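Local coordinates for cell surface protein (Putative S-layer protein) (Clostridioides difficile R20291, PDB 5NJL) that is a putative S-layer cell-wall protein with an extended three-domain fold that exhibits cell adhesion in vitro and probably acts as an adhesin, at residues Thr95-Asn100 / Gly160-Asp165. Residues are numbered along the deposited sequence; the frame is centred on the assembly and turned at random.
Sequences TEKYEN and GDEKID. With SO4 (sulfate ion), chain L.
Tyr98 carries the tight side of this contact, its ring running along the backbone from Asp161 to Ile164. Lys163 sets CG over one ring face, a CH-pi contact 3.9 Å from the centroid and displaced toward the rim. CG of Tyr98 stands anti to the carbonyl carbon (chi1 -57°), which swings the ring across 160-165. Ile164 N donates to Tyr98 OH at 3.1 Å, nearly straight. The same hydroxyl hydrogen-bonds Glu107 of helix 101-115, and Leu104 and Ile157 also touch this side chain, which is buried.

Three backbone bonds tie the loops together: Lys163 N to Glu96 O at 2.9 Å, Tyr98 N to Asp161 O, and Gly160 N to Tyr98 O. The first two flank Lys97 and Glu162, which form a single antiparallel beta bridge; the third lies outside it.

The exposed edges are looser. At one, Lys97 stretches its extended chain past Gly160 O, with CD 3.4 Å away, and a water joins its NZ to that carbonyl. At another, Glu96 OE1 and Lys163 NZ stay 4.4 Å apart, too far for a salt bridge. Beyond the crossing, Asn100 caps helix 101-115 through OD1 while its ND2 holds a sulfate, probably from the crystallisation liquor.

The loop after strand 152-158 is thus joined to the lead-in of helix 101-115 mainly by backbone bonds and one buried tyrosine, with charge attraction probably contributing little.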
# COMPACT_ATOMS: atom_id res chain seq x y z
N THR A 95 10.89 -1.53 -13.80
CA THR A 95 11.07 -2.98 -13.96
C THR A 95 10.74 -3.65 -12.64
O THR A 95 11.19 -3.21 -11.58
CB THR A 95 12.51 -3.32 -14.34
OG1 THR A 95 12.85 -2.58 -15.51
CG2 THR A 95 12.65 -4.84 -14.60
N GLU A 96 9.94 -4.70 -12.70
CA GLU A 96 9.63 -5.46 -11.52
C GLU A 96 10.88 -6.13 -10.96
O GLU A 96 11.82 -6.43 -11.69
CB GLU A 96 8.50 -6.48 -11.82
CG GLU A 96 7.17 -5.72 -11.97
CD GLU A 96 5.92 -6.57 -12.16
OE1 GLU A 96 6.02 -7.72 -12.63
OE2 GLU A 96 4.82 -6.03 -11.88
N LYS A 97 10.88 -6.33 -9.65
CA LYS A 97 12.00 -6.94 -8.94
C LYS A 97 11.72 -8.39 -8.54
O LYS A 97 10.57 -8.80 -8.36
CB LYS A 97 12.32 -6.12 -7.71
CG LYS A 97 12.74 -4.68 -8.00
CD LYS A 97 12.91 -3.94 -6.69
CE LYS A 97 13.72 -2.66 -6.86
NZ LYS A 97 13.63 -1.85 -5.62
N TYR A 98 12.80 -9.17 -8.37
CA TYR A 98 12.70 -10.48 -7.72
C TYR A 98 12.35 -10.25 -6.25
O TYR A 98 13.07 -9.54 -5.55
CB TYR A 98 14.02 -11.26 -7.87
CG TYR A 98 14.41 -11.44 -9.33
CD1 TYR A 98 13.75 -12.36 -10.13
CD2 TYR A 98 15.40 -10.65 -9.91
CE1 TYR A 98 14.09 -12.52 -11.45
CE2 TYR A 98 15.76 -10.81 -11.22
CZ TYR A 98 15.09 -11.73 -12.00
OH TYR A 98 15.38 -11.86 -13.30
N GLU A 99 11.25 -10.82 -5.78
CA GLU A 99 10.77 -10.54 -4.42
C GLU A 99 11.08 -11.66 -3.45
O GLU A 99 11.12 -11.43 -2.26
CB GLU A 99 9.26 -10.25 -4.45
CG GLU A 99 8.99 -8.93 -5.15
CD GLU A 99 7.52 -8.53 -5.20
OE1 GLU A 99 6.64 -9.42 -5.21
OE2 GLU A 99 7.26 -7.31 -5.23
N ASN A 100 11.33 -12.86 -3.96
CA ASN A 100 11.59 -14.00 -3.10
C ASN A 100 12.37 -15.10 -3.83
O ASN A 100 12.59 -15.01 -5.05
CB ASN A 100 10.24 -14.55 -2.59
CG ASN A 100 9.26 -14.79 -3.70
OD1 ASN A 100 9.59 -15.41 -4.71
ND2 ASN A 100 8.06 -14.27 -3.55
N GLY A 160 15.53 -8.60 -4.69
CA GLY A 160 15.51 -7.15 -4.68
C GLY A 160 16.09 -6.54 -5.93
O GLY A 160 15.93 -5.35 -6.14
N ASP A 161 16.75 -7.33 -6.78
CA ASP A 161 17.22 -6.83 -8.07
C ASP A 161 16.12 -6.78 -9.09
O ASP A 161 15.14 -7.54 -9.03
CB ASP A 161 18.40 -7.69 -8.58
CG ASP A 161 19.68 -7.48 -7.77
OD1 ASP A 161 19.87 -6.37 -7.18
OD2 ASP A 161 20.53 -8.40 -7.72
N GLU A 162 16.25 -5.87 -10.05
CA GLU A 162 15.33 -5.77 -11.18
C GLU A 162 15.46 -6.99 -12.09
O GLU A 162 16.58 -7.51 -12.29
CB GLU A 162 15.57 -4.48 -11.97
CG GLU A 162 15.28 -3.23 -11.13
CD GLU A 162 15.60 -1.89 -11.81
OE1 GLU A 162 16.26 -1.87 -12.87
OE2 GLU A 162 15.19 -0.85 -11.26
N LYS A 163 14.32 -7.45 -12.61
CA LYS A 163 14.27 -8.60 -13.50
C LYS A 163 15.09 -8.35 -14.74
O LYS A 163 15.03 -7.27 -15.31
CB LYS A 163 12.85 -8.97 -13.88
CG LYS A 163 12.11 -9.56 -12.67
CD LYS A 163 10.69 -9.99 -13.02
CE LYS A 163 10.06 -10.64 -11.80
NZ LYS A 163 8.73 -11.20 -12.18
N ILE A 164 15.87 -9.35 -15.12
CA ILE A 164 16.80 -9.19 -16.23
C ILE A 164 16.21 -9.83 -17.49
O ILE A 164 15.25 -10.61 -17.43
CB ILE A 164 18.26 -9.62 -15.87
CG1 ILE A 164 18.37 -10.97 -15.19
CG2 ILE A 164 18.91 -8.63 -14.93
CD1 ILE A 164 17.78 -12.08 -15.99
N ASP A 165 16.77 -9.48 -18.65
CA ASP A 165 16.28 -9.97 -19.93
C ASP A 165 17.50 -10.14 -20.84
O ASP A 165 18.12 -9.16 -21.22
CB ASP A 165 15.31 -8.93 -20.50
CG ASP A 165 14.69 -9.32 -21.84
OD1 ASP A 165 15.00 -10.39 -22.46
OD2 ASP A 165 13.88 -8.48 -22.30
S SO4 L . 7.04 -12.82 -0.47
O1 SO4 L . 5.60 -13.14 -0.63
O2 SO4 L . 7.54 -12.15 -1.69
O3 SO4 L . 7.81 -14.06 -0.20
O4 SO4 L . 7.20 -11.89 0.67
O HOH W 1 15.13 -3.80 -3.90